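Local coordinates for isoform 2 of Dual oxidase maturation factor 1 (Homo sapiens, PDB 7D3F), which probably supports the maturation of the dual oxidase DUOX1 and its transport from the endoplasmic reticulum to the plasma membrane, at residues W132-N137 against Q172-G177; N195-M200 against G207-A212; L68-S73 against F251-T256; L222-A227 against T245-A250. All blocks are in the same frame, centred on the assembly; numbering follows the deposited sequence.

Contact 1: W132-N137 against Q172-G177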
loop_
_atom_site.group_PDB
_atom_site.type_symbol
_atom_site.label_atom_id
_atom_site.label_comp_id
_atom_site.label_asym_id
_atom_site.label_seq_id
_atom_site.Cartn_x
_atom_site.Cartn_y
_atom_site.Cartn_z
ATOM N N TRP B 132 5.679 6.714 -19.118
ATOM C CA TRP B 132 5.753 5.350 -19.625
ATOM C C TRP B 132 6.208 4.369 -18.551
ATOM O O TRP B 132 6.747 3.306 -18.877
ATOM C CB TRP B 132 6.683 5.279 -20.836
ATOM C CG TRP B 132 8.017 5.916 -20.612
ATOM C CD1 TRP B 132 8.978 5.520 -19.728
ATOM C CD2 TRP B 132 8.546 7.057 -21.295
ATOM N NE1 TRP B 132 10.069 6.350 -19.812
ATOM C CE2 TRP B 132 9.829 7.301 -20.768
ATOM C CE3 TRP B 132 8.057 7.898 -22.298
ATOM C CZ2 TRP B 132 10.629 8.352 -21.211
ATOM C CZ3 TRP B 132 8.852 8.938 -22.737
ATOM C CH2 TRP B 132 10.123 9.157 -22.194
ATOM N N ARG B 133 6.013 4.711 -17.280
ATOM C CA ARG B 133 6.415 3.827 -16.196
ATOM C C ARG B 133 5.636 2.520 -16.256
ATOM O O ARG B 133 4.526 2.454 -16.792
ATOM C CB ARG B 133 6.200 4.503 -14.841
ATOM C CG ARG B 133 7.353 5.389 -14.402
ATOM C CD ARG B 133 7.094 6.024 -13.043
ATOM N NE ARG B 133 6.087 7.080 -13.106
ATOM C CZ ARG B 133 4.808 6.918 -12.779
ATOM N NH1 ARG B 133 4.372 5.739 -12.360
ATOM N NH2 ARG B 133 3.966 7.938 -12.869
ATOM N N LEU B 134 6.243 1.466 -15.714
ATOM C CA LEU B 134 5.608 0.156 -15.703
ATOM C C LEU B 134 4.263 0.226 -14.990
ATOM O O LEU B 134 4.154 0.785 -13.895
ATOM C CB LEU B 134 6.521 -0.863 -15.024
ATOM C CG LEU B 134 7.916 -1.068 -15.614
ATOM C CD1 LEU B 134 8.620 -2.212 -14.903
ATOM C CD2 LEU B 134 7.842 -1.325 -17.109
ATOM N N GLY B 135 3.237 -0.344 -15.620
ATOM C CA GLY B 135 1.877 -0.234 -15.141
ATOM C C GLY B 135 1.116 0.961 -15.670
ATOM O O GLY B 135 -0.103 1.038 -15.467
ATOM N N GLU B 136 1.788 1.889 -16.341
ATOM C CA GLU B 136 1.161 3.060 -16.937
ATOM C C GLU B 136 1.144 2.895 -18.451
ATOM O O GLU B 136 2.153 2.506 -19.050
ATOM C CB GLU B 136 1.905 4.340 -16.549
ATOM C CG GLU B 136 2.287 4.416 -15.076
ATOM C CD GLU B 136 1.079 4.474 -14.162
ATOM O OE1 GLU B 136 0.295 5.440 -14.271
ATOM O OE2 GLU B 136 0.910 3.546 -13.344
ATOM N N ASN B 137 0.003 3.189 -19.066
ATOM C CA ASN B 137 -0.174 3.033 -20.505
ATOM C C ASN B 137 0.058 4.386 -21.169
ATOM O O ASN B 137 -0.734 5.317 -20.989
ATOM C CB ASN B 137 -1.565 2.491 -20.827
ATOM C CG ASN B 137 -1.630 1.813 -22.183
ATOM O OD1 ASN B 137 -1.992 2.433 -23.184
ATOM N ND2 ASN B 137 -1.276 0.534 -22.221
ATOM N N GLN B 172 13.155 2.433 -26.391
ATOM C CA GLN B 172 14.505 2.636 -25.882
ATOM C C GLN B 172 14.512 3.561 -24.674
ATOM O O GLN B 172 15.203 3.293 -23.685
ATOM C CB GLN B 172 15.407 3.186 -26.986
ATOM C CG GLN B 172 15.675 2.196 -28.102
ATOM C CD GLN B 172 16.370 0.941 -27.610
ATOM O OE1 GLN B 172 17.369 1.012 -26.895
ATOM N NE2 GLN B 172 15.837 -0.216 -27.985
ATOM N N TYR B 173 13.746 4.655 -24.730
ATOM C CA TYR B 173 13.707 5.572 -23.599
ATOM C C TYR B 173 13.067 4.923 -22.378
ATOM O O TYR B 173 13.521 5.137 -21.251
ATOM C CB TYR B 173 12.976 6.856 -23.983
ATOM C CG TYR B 173 13.906 7.955 -24.442
ATOM C CD1 TYR B 173 14.865 8.478 -23.583
ATOM C CD2 TYR B 173 13.827 8.472 -25.727
ATOM C CE1 TYR B 173 15.718 9.485 -23.992
ATOM C CE2 TYR B 173 14.677 9.480 -26.146
ATOM C CZ TYR B 173 15.621 9.981 -25.274
ATOM O OH TYR B 173 16.468 10.984 -25.687
ATOM N N ARG B 174 12.019 4.120 -22.580
ATOM C CA ARG B 174 11.386 3.427 -21.464
ATOM C C ARG B 174 12.352 2.446 -20.811
ATOM O O ARG B 174 12.473 2.403 -19.582
ATOM C CB ARG B 174 10.125 2.716 -21.957
ATOM C CG ARG B 174 9.355 1.943 -20.903
ATOM C CD ARG B 174 7.952 1.640 -21.408
ATOM N NE ARG B 174 7.264 0.636 -20.603
ATOM C CZ ARG B 174 7.167 -0.647 -20.939
ATOM N NH1 ARG B 174 7.712 -1.082 -22.067
ATOM N NH2 ARG B 174 6.520 -1.495 -20.151
ATOM N N LEU B 175 13.068 1.664 -21.626
ATOM C CA LEU B 175 14.045 0.722 -21.087
ATOM C C LEU B 175 15.149 1.449 -20.326
ATOM O O LEU B 175 15.508 1.070 -19.200
ATOM C CB LEU B 175 14.635 -0.112 -22.226
ATOM C CG LEU B 175 15.690 -1.161 -21.880
ATOM C CD1 LEU B 175 15.033 -2.410 -21.319
ATOM C CD2 LEU B 175 16.537 -1.494 -23.100
ATOM N N ALA B 176 15.694 2.508 -20.934
ATOM C CA ALA B 176 16.771 3.265 -20.307
ATOM C C ALA B 176 16.321 3.862 -18.986
ATOM O O ALA B 176 17.011 3.740 -17.970
ATOM C CB ALA B 176 17.258 4.363 -21.252
ATOM N N GLY B 177 15.153 4.509 -18.979
ATOM C CA GLY B 177 14.661 5.112 -17.755
ATOM C C GLY B 177 14.380 4.090 -16.674
ATOM O O GLY B 177 14.715 4.303 -15.509
#

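Contact 2: N195-M200 against G207-A212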
loop_
_atom_site.group_PDB
_atom_site.type_symbol
_atom_site.label_atom_id
_atom_site.label_comp_id
_atom_site.label_asym_id
_atom_site.label_seq_id
_atom_site.Cartn_x
_atom_site.Cartn_y
_atom_site.Cartn_z
ATOM N N ASN B 195 25.668 5.170 5.230
ATOM C CA ASN B 195 25.426 6.071 6.352
ATOM C C ASN B 195 25.246 5.296 7.650
ATOM O O ASN B 195 25.731 5.718 8.706
ATOM C CB ASN B 195 24.203 6.944 6.074
ATOM C CG ASN B 195 24.563 8.257 5.411
ATOM O OD1 ASN B 195 24.649 9.295 6.068
ATOM N ND2 ASN B 195 24.787 8.217 4.103
ATOM N N VAL B 196 24.541 4.163 7.594
ATOM C CA VAL B 196 24.339 3.356 8.795
ATOM C C VAL B 196 25.667 2.791 9.292
ATOM O O VAL B 196 25.973 2.838 10.490
ATOM C CB VAL B 196 23.317 2.237 8.525
ATOM C CG1 VAL B 196 23.348 1.203 9.642
ATOM C CG2 VAL B 196 21.923 2.823 8.383
ATOM N N MET B 197 26.479 2.259 8.378
ATOM C CA MET B 197 27.693 1.547 8.761
ATOM C C MET B 197 28.876 2.464 9.047
ATOM O O MET B 197 29.855 2.006 9.645
ATOM C CB MET B 197 28.077 0.541 7.672
ATOM C CG MET B 197 27.047 -0.557 7.455
ATOM S SD MET B 197 27.664 -1.878 6.395
ATOM C CE MET B 197 28.284 -0.935 5.005
ATOM N N LEU B 198 28.826 3.736 8.640
ATOM C CA LEU B 198 29.890 4.655 9.030
ATOM C C LEU B 198 29.860 4.959 10.519
ATOM O O LEU B 198 30.897 5.317 11.088
ATOM C CB LEU B 198 29.802 5.955 8.227
ATOM C CG LEU B 198 30.373 5.909 6.807
ATOM C CD1 LEU B 198 30.348 7.290 6.168
ATOM C CD2 LEU B 198 31.783 5.339 6.811
ATOM N N SER B 199 28.697 4.828 11.162
ATOM C CA SER B 199 28.631 4.974 12.610
ATOM C C SER B 199 29.208 3.755 13.320
ATOM O O SER B 199 29.707 3.873 14.444
ATOM C CB SER B 199 27.186 5.211 13.049
ATOM O OG SER B 199 26.619 6.312 12.363
ATOM N N MET B 200 29.147 2.588 12.683
ATOM C CA MET B 200 29.685 1.374 13.268
ATOM C C MET B 200 31.211 1.439 13.315
ATOM O O MET B 200 31.832 2.208 12.577
ATOM C CB MET B 200 29.228 0.156 12.468
ATOM C CG MET B 200 27.718 0.007 12.370
ATOM S SD MET B 200 27.198 -1.718 12.437
ATOM C CE MET B 200 28.376 -2.470 11.317
ATOM N N GLY B 207 33.073 2.763 3.810
ATOM C CA GLY B 207 33.750 3.308 2.642
ATOM C C GLY B 207 33.485 2.500 1.387
ATOM O O GLY B 207 33.263 3.060 0.308
ATOM N N TYR B 208 33.497 1.171 1.509
ATOM C CA TYR B 208 33.196 0.323 0.359
ATOM C C TYR B 208 31.752 0.501 -0.096
ATOM O O TYR B 208 31.465 0.453 -1.296
ATOM C CB TYR B 208 33.484 -1.143 0.687
ATOM C CG TYR B 208 34.954 -1.506 0.632
ATOM C CD1 TYR B 208 35.626 -1.939 1.768
ATOM C CD2 TYR B 208 35.669 -1.413 -0.554
ATOM C CE1 TYR B 208 36.968 -2.270 1.724
ATOM C CE2 TYR B 208 37.011 -1.742 -0.609
ATOM C CZ TYR B 208 37.655 -2.170 0.533
ATOM O OH TYR B 208 38.990 -2.498 0.484
ATOM N N MET B 209 30.827 0.712 0.844
ATOM C CA MET B 209 29.436 0.954 0.471
ATOM C C MET B 209 29.280 2.288 -0.251
ATOM O O MET B 209 28.500 2.397 -1.204
ATOM C CB MET B 209 28.545 0.900 1.710
ATOM C CG MET B 209 27.336 -0.005 1.558
ATOM S SD MET B 209 27.808 -1.717 1.253
ATOM C CE MET B 209 26.205 -2.482 1.031
ATOM N N LEU B 210 30.004 3.318 0.194
ATOM C CA LEU B 210 29.985 4.593 -0.522
ATOM C C LEU B 210 30.563 4.440 -1.927
ATOM O O LEU B 210 30.036 5.006 -2.899
ATOM C CB LEU B 210 30.756 5.645 0.273
ATOM C CG LEU B 210 30.676 7.095 -0.200
ATOM C CD1 LEU B 210 29.229 7.557 -0.267
ATOM C CD2 LEU B 210 31.482 7.993 0.724
ATOM N N LEU B 211 31.648 3.672 -2.051
ATOM C CA LEU B 211 32.211 3.389 -3.367
ATOM C C LEU B 211 31.205 2.651 -4.243
ATOM O O LEU B 211 31.105 2.918 -5.444
ATOM C CB LEU B 211 33.503 2.581 -3.218
ATOM C CG LEU B 211 34.439 2.442 -4.422
ATOM C CD1 LEU B 211 35.872 2.288 -3.946
ATOM C CD2 LEU B 211 34.050 1.260 -5.299
ATOM N N ALA B 212 30.455 1.717 -3.656
ATOM C CA ALA B 212 29.420 1.007 -4.402
ATOM C C ALA B 212 28.306 1.950 -4.840
ATOM O O ALA B 212 27.756 1.800 -5.935
ATOM C CB ALA B 212 28.856 -0.137 -3.560
#

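Contact 3: L68-S73 against F251-T256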
loop_
_atom_site.group_PDB
_atom_site.type_symbol
_atom_site.label_atom_id
_atom_site.label_comp_id
_atom_site.label_asym_id
_atom_site.label_seq_id
_atom_site.Cartn_x
_atom_site.Cartn_y
_atom_site.Cartn_z
ATOM N N LEU B 68 18.031 11.035 -5.041
ATOM C CA LEU B 68 16.578 11.059 -5.110
ATOM C C LEU B 68 16.115 12.046 -6.168
ATOM O O LEU B 68 15.311 11.704 -7.045
ATOM C CB LEU B 68 15.988 11.400 -3.743
ATOM C CG LEU B 68 16.002 10.267 -2.715
ATOM C CD1 LEU B 68 15.332 10.702 -1.421
ATOM C CD2 LEU B 68 15.329 9.024 -3.279
ATOM N N ALA B 69 16.675 13.258 -6.148
ATOM C CA ALA B 69 16.279 14.251 -7.137
ATOM C C ALA B 69 16.567 13.740 -8.538
ATOM O O ALA B 69 15.699 13.782 -9.421
ATOM C CB ALA B 69 17.003 15.572 -6.875
ATOM N N VAL B 70 17.761 13.179 -8.735
ATOM C CA VAL B 70 18.135 12.705 -10.060
ATOM C C VAL B 70 17.248 11.540 -10.471
ATOM O O VAL B 70 16.988 11.334 -11.663
ATOM C CB VAL B 70 19.636 12.355 -10.078
ATOM C CG1 VAL B 70 19.884 11.020 -10.744
ATOM C CG2 VAL B 70 20.424 13.462 -10.770
ATOM N N ASN B 71 16.727 10.787 -9.498
ATOM C CA ASN B 71 15.833 9.688 -9.838
ATOM C C ASN B 71 14.451 10.193 -10.229
ATOM O O ASN B 71 13.750 9.532 -11.007
ATOM C CB ASN B 71 15.736 8.701 -8.677
ATOM C CG ASN B 71 14.837 7.517 -8.988
ATOM O OD1 ASN B 71 15.234 6.585 -9.690
ATOM N ND2 ASN B 71 13.621 7.548 -8.460
ATOM N N PHE B 72 14.040 11.353 -9.714
ATOM C CA PHE B 72 12.698 11.855 -9.960
ATOM C C PHE B 72 12.648 13.050 -10.903
ATOM O O PHE B 72 11.551 13.448 -11.311
ATOM C CB PHE B 72 12.018 12.229 -8.634
ATOM C CG PHE B 72 11.672 11.046 -7.775
ATOM C CD1 PHE B 72 10.638 10.196 -8.130
ATOM C CD2 PHE B 72 12.375 10.788 -6.611
ATOM C CE1 PHE B 72 10.315 9.108 -7.339
ATOM C CE2 PHE B 72 12.058 9.703 -5.818
ATOM C CZ PHE B 72 11.026 8.862 -6.182
ATOM N N SER B 73 13.791 13.627 -11.262
ATOM C CA SER B 73 13.805 14.773 -12.158
ATOM C C SER B 73 13.726 14.320 -13.610
ATOM O O SER B 73 14.361 13.338 -14.006
ATOM C CB SER B 73 15.067 15.609 -11.947
ATOM O OG SER B 73 16.220 14.896 -12.358
ATOM N N PHE B 251 21.741 14.410 -15.850
ATOM C CA PHE B 251 22.843 13.543 -16.255
ATOM C C PHE B 251 24.160 14.003 -15.637
ATOM O O PHE B 251 24.917 13.198 -15.080
ATOM C CB PHE B 251 22.939 13.515 -17.782
ATOM C CG PHE B 251 23.902 12.494 -18.317
ATOM C CD1 PHE B 251 23.462 11.229 -18.668
ATOM C CD2 PHE B 251 25.243 12.802 -18.483
ATOM C CE1 PHE B 251 24.342 10.287 -19.163
ATOM C CE2 PHE B 251 26.127 11.864 -18.977
ATOM C CZ PHE B 251 25.677 10.605 -19.318
ATOM N N TRP B 252 24.443 15.305 -15.708
ATOM C CA TRP B 252 25.706 15.812 -15.183
ATOM C C TRP B 252 25.727 15.813 -13.659
ATOM O O TRP B 252 26.788 15.609 -13.057
ATOM C CB TRP B 252 25.977 17.211 -15.734
ATOM C CG TRP B 252 25.964 17.256 -17.233
ATOM C CD1 TRP B 252 25.075 17.921 -18.025
ATOM C CD2 TRP B 252 26.872 16.590 -18.118
ATOM N NE1 TRP B 252 25.379 17.719 -19.350
ATOM C CE2 TRP B 252 26.479 16.906 -19.434
ATOM C CE3 TRP B 252 27.984 15.764 -17.927
ATOM C CZ2 TRP B 252 27.156 16.423 -20.553
ATOM C CZ3 TRP B 252 28.654 15.285 -19.038
ATOM C CH2 TRP B 252 28.239 15.616 -20.334
ATOM N N ILE B 253 24.577 16.038 -13.019
ATOM C CA ILE B 253 24.503 15.921 -11.565
ATOM C C ILE B 253 24.787 14.489 -11.137
ATOM O O ILE B 253 25.524 14.247 -10.172
ATOM C CB ILE B 253 23.134 16.409 -11.054
ATOM C CG1 ILE B 253 23.042 17.934 -11.149
ATOM C CG2 ILE B 253 22.900 15.955 -9.621
ATOM C CD1 ILE B 253 21.698 18.491 -10.734
ATOM N N THR B 254 24.218 13.515 -11.852
ATOM C CA THR B 254 24.525 12.118 -11.569
ATOM C C THR B 254 26.007 11.838 -11.771
ATOM O O THR B 254 26.627 11.136 -10.965
ATOM C CB THR B 254 23.691 11.200 -12.462
ATOM O OG1 THR B 254 22.366 11.726 -12.591
ATOM C CG2 THR B 254 23.620 9.801 -11.867
ATOM N N LEU B 255 26.590 12.384 -12.841
ATOM C CA LEU B 255 28.013 12.184 -13.098
ATOM C C LEU B 255 28.860 12.702 -11.944
ATOM O O LEU B 255 29.713 11.981 -11.411
ATOM C CB LEU B 255 28.412 12.875 -14.403
ATOM C CG LEU B 255 29.886 12.761 -14.798
ATOM C CD1 LEU B 255 30.304 11.303 -14.905
ATOM C CD2 LEU B 255 30.152 13.495 -16.103
ATOM N N THR B 256 28.638 13.956 -11.543
ATOM C CA THR B 256 29.474 14.543 -10.502
ATOM C C THR B 256 29.246 13.863 -9.156
ATOM O O THR B 256 30.201 13.645 -8.403
ATOM C CB THR B 256 29.244 16.056 -10.406
ATOM O OG1 THR B 256 30.086 16.606 -9.384
ATOM C CG2 THR B 256 27.796 16.385 -10.085
#

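Contact 4: L222-A227 against T245-A250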
loop_
_atom_site.group_PDB
_atom_site.type_symbol
_atom_site.label_atom_id
_atom_site.label_comp_id
_atom_site.label_asym_id
_atom_site.label_seq_id
_atom_site.Cartn_x
_atom_site.Cartn_y
_atom_site.Cartn_z
ATOM N N LEU B 222 25.926 5.121 -17.453
ATOM C CA LEU B 222 26.372 4.377 -18.624
ATOM C C LEU B 222 25.209 3.672 -19.307
ATOM O O LEU B 222 25.113 3.673 -20.540
ATOM C CB LEU B 222 27.454 3.374 -18.222
ATOM C CG LEU B 222 28.142 2.600 -19.348
ATOM C CD1 LEU B 222 29.651 2.628 -19.162
ATOM C CD2 LEU B 222 27.637 1.168 -19.406
ATOM N N PHE B 223 24.314 3.061 -18.525
ATOM C CA PHE B 223 23.168 2.383 -19.117
ATOM C C PHE B 223 22.259 3.372 -19.832
ATOM O O PHE B 223 21.784 3.093 -20.939
ATOM C CB PHE B 223 22.385 1.613 -18.054
ATOM C CG PHE B 223 21.361 0.668 -18.628
ATOM C CD1 PHE B 223 21.643 -0.682 -18.757
ATOM C CD2 PHE B 223 20.124 1.131 -19.052
ATOM C CE1 PHE B 223 20.710 -1.553 -19.289
ATOM C CE2 PHE B 223 19.190 0.266 -19.590
ATOM C CZ PHE B 223 19.482 -1.077 -19.706
ATOM N N PHE B 224 21.997 4.529 -19.218
ATOM C CA PHE B 224 21.149 5.518 -19.872
ATOM C C PHE B 224 21.770 5.980 -21.183
ATOM O O PHE B 224 21.090 6.051 -22.214
ATOM C CB PHE B 224 20.899 6.707 -18.942
ATOM C CG PHE B 224 19.883 7.682 -19.468
ATOM C CD1 PHE B 224 18.529 7.469 -19.260
ATOM C CD2 PHE B 224 20.278 8.805 -20.177
ATOM C CE1 PHE B 224 17.590 8.360 -19.744
ATOM C CE2 PHE B 224 19.343 9.699 -20.664
ATOM C CZ PHE B 224 17.998 9.475 -20.448
ATOM N N SER B 225 23.074 6.270 -21.169
ATOM C CA SER B 225 23.744 6.718 -22.387
ATOM C C SER B 225 23.680 5.653 -23.476
ATOM O O SER B 225 23.320 5.943 -24.624
ATOM C CB SER B 225 25.197 7.086 -22.084
ATOM O OG SER B 225 25.274 8.262 -21.303
ATOM N N MET B 226 24.014 4.407 -23.129
ATOM C CA MET B 226 24.054 3.348 -24.132
ATOM C C MET B 226 22.668 3.048 -24.687
ATOM O O MET B 226 22.514 2.819 -25.892
ATOM C CB MET B 226 24.682 2.087 -23.540
ATOM C CG MET B 226 26.157 2.226 -23.178
ATOM S SD MET B 226 27.213 2.660 -24.577
ATOM C CE MET B 226 27.485 4.408 -24.285
ATOM N N ALA B 227 21.643 3.047 -23.831
ATOM C CA ALA B 227 20.305 2.706 -24.293
ATOM C C ALA B 227 19.652 3.841 -25.070
ATOM O O ALA B 227 18.860 3.580 -25.982
ATOM C CB ALA B 227 19.429 2.300 -23.109
ATOM N N THR B 245 18.090 17.119 -28.841
ATOM C CA THR B 245 18.175 16.781 -27.429
ATOM C C THR B 245 19.618 16.500 -27.032
ATOM O O THR B 245 20.450 16.115 -27.858
ATOM C CB THR B 245 17.302 15.568 -27.101
ATOM O OG1 THR B 245 17.614 14.494 -27.997
ATOM C CG2 THR B 245 15.827 15.921 -27.226
ATOM N N HIS B 246 19.906 16.702 -25.749
ATOM C CA HIS B 246 21.233 16.460 -25.204
ATOM C C HIS B 246 21.096 16.116 -23.729
ATOM O O HIS B 246 20.047 16.336 -23.117
ATOM C CB HIS B 246 22.155 17.671 -25.397
ATOM C CG HIS B 246 21.641 18.930 -24.768
ATOM N ND1 HIS B 246 20.831 19.819 -25.440
ATOM C CD2 HIS B 246 21.826 19.449 -23.532
ATOM C CE1 HIS B 246 20.537 20.832 -24.644
ATOM N NE2 HIS B 246 21.129 20.632 -23.480
ATOM N N HIS B 247 22.169 15.564 -23.168
ATOM C CA HIS B 247 22.168 15.192 -21.758
ATOM C C HIS B 247 21.954 16.425 -20.891
ATOM O O HIS B 247 22.725 17.387 -20.958
ATOM C CB HIS B 247 23.480 14.498 -21.400
ATOM C CG HIS B 247 23.644 13.155 -22.040
ATOM N ND1 HIS B 247 24.817 12.755 -22.642
ATOM C CD2 HIS B 247 22.783 12.118 -22.169
ATOM C CE1 HIS B 247 24.672 11.531 -23.118
ATOM N NE2 HIS B 247 23.447 11.121 -22.843
ATOM N N GLY B 248 20.903 16.391 -20.075
ATOM C CA GLY B 248 20.499 17.540 -19.303
ATOM C C GLY B 248 21.201 17.646 -17.966
ATOM O O GLY B 248 22.156 16.918 -17.676
ATOM N N PRO B 249 20.735 18.571 -17.123
ATOM C CA PRO B 249 21.378 18.759 -15.813
ATOM C C PRO B 249 21.337 17.525 -14.930
ATOM O O PRO B 249 22.254 17.333 -14.124
ATOM C CB PRO B 249 20.589 19.924 -15.199
ATOM C CG PRO B 249 19.287 19.937 -15.927
ATOM C CD PRO B 249 19.594 19.480 -17.319
ATOM N N ALA B 250 20.305 16.686 -15.047
ATOM C CA ALA B 250 20.250 15.474 -14.235
ATOM C C ALA B 250 21.406 14.538 -14.564
ATOM O O ALA B 250 22.000 13.934 -13.664
ATOM C CB ALA B 250 18.912 14.763 -14.430
#

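Contact 1: W132-N137 against Q172-G177
The indole of W132 lies against the root of R174, with R174 CA over the face of its five-membered ring, 3.9 Å from the centroid in a CH-pi contact, and CB beside CD1. The benzo end of the indole reaches Y173, W132 CZ2 3.9 Å from Y173 CB. W132 CG sits between its backbone N and carbonyl carbon (chi1 50°), which swings the ring onto helix 169-199. NE1 is hydrogen-bonded to L105 O, so the indole is fixed in rotation as well as packed. R174 runs the opposite way: extended from CG to NE, it passes along the tryptophan to the loop backbone. There NE makes a weak hydrogen bond to W132 O, 3.2 Å long and bent to 126° at the hydrogen. That oxygen lies at the edge of the guanidinium, in its plane, while the guanidinium stands almost upright to the indole, the planes 83° apart. L134 crosses the arginine at about a right angle, its CD2 beside the NH2 end, and also packs on an apolar side chain of another protein chain. Beyond, R133 to E136 form a type II beta turn with G135 at its positive-phi position, and N137 N-caps helix 138-148. This is a strand-turn-helix connection of the probably extracellular beta domain, docked by an aromatic residue on the part of helix 169-199 before its predicted membrane span.

Contact 2: N195-M200 against G207-A212
A bend at chi3 (-51°) turns the methyl of M197 toward M209, after a chain that leaves the backbone with CG anti to the carbonyl carbon (chi1 -63°). M209 bends one bond earlier, at chi2 (61°), and so offers the flank of its side chain rather than its end. The two thioethers cross at a slant: M197 CE settles against M209 CG at 3.7 Å and is 3.8 Å from M209 CB, with M209 SD a little further away. One methyl therefore touches three successive atoms of its partner, and the sulfur of M197 stays behind it. One residue on, L198 directs a branch methyl at the opposing backbone, where CD2 lies against the main chain at G207, 4.2 Å from G207 N. No hydrogen bond crosses between 195-200 and 207-212; the join is made of flexible apolar groups, consistent with a setting inside the membrane. It belongs to a helical hairpin in which 169-199 and 203-229 run antiparallel, and it lies close to their short connection. M209 also packs on L193 and A194 of helix 169-199, about a turn before M197, L210 packs on C261, L264 and M268 of helix 249-274, and N195 hydrogen-bonds to S60 of helix 50-72.

Contact 3: L68-S73 against F251-T256
T254 OG1 is the polar atom at the centre of this contact: it hydrogen-bonds to A250 O one turn earlier in its own helix, while both methyls of V70 come up close to it from helix 50-72. The valine torsion (chi1 134°) is far from any staggered value, so the exact placing of its two methyls is uncertain. With OG1 beside its own backbone N (chi1 -39°), the threonine can reach back to A250 O and still present the oxygen to the valine; its CG2 lies on the same flank, 4.1 Å from V70 CG1. On the neighbouring position I253 supplies the purely apolar part, its CG2 meeting V70 CG2 at 3.7 Å as the two branched side chains pass alongside, pointing opposite ways. V70 is thus the one residue of 68-73 that touches 251-256, and its CA stands 6.6 Å from that of T254, a close approach for two helices. L184 of helix 169-199 also packs against V70, and W76 and L221 against T254. Helix 50-72 ends just beyond, where A69 O accepts from both F72 N and S73 N. Since the threonine hydroxyl is answered within its own helix, it can be buried under valine methyls with no polar partner needed across the interface.

Contact 4: L222-A227 against T245-A250
H247 and F224 meet where the antiparallel sheet, predicted to be extracellular, passes into a predicted transmembrane helix: H247 closes strand 241-247, and G248 follows as the N-cap of helix 249-274. From CB the histidine leaves with CG anti to its carbonyl carbon (chi1 -68°), which carries the imidazole across toward helix 203-229. On one side of the ring CD2 lies 4.5 Å from F224 CE2, a loose approach in which the two rings come edge to edge, each atom near the plane of the other ring. Farther round, CE1 comes within 3.8 Å of S225 OG and NE2 within 3.7 Å of the same oxygen, again with no hydrogen bond. That hydroxyl instead makes a weak hydrogen bond to L221 O, the carbonyl one turn back in its own helix. The histidine ring also stacks with F251, and the phenylalanine ring meets W76 at about 45°, so several aromatic groups gather at this junction. F224 also rests on A176 and T180 of helix 169-199. The main chain of H247 is engaged as well: H247 O accepts a weak hydrogen bond from W252 NE1.

Contacts 3 and 4 are nearly one site: their centres are 10 Å apart, F251 lies against S225, and S73 OG comes 3.4 Å from A250 CB. Contact 1 joins the group through contact 4, with A176 CB 3.5 Å from A227 CB where helices 169-199 and 203-229 run side by side. Together the three lie at the junction of the beta domain and the membrane helices. Contact 2 shares those two helices but sits at their other end, its centre about 32 Å from that of contact 1. No ligand pocket is involved; the sugars are attached glycans, and a NAG lies about 11 Å from the W132 side chain and one about 12 Å from that of V70.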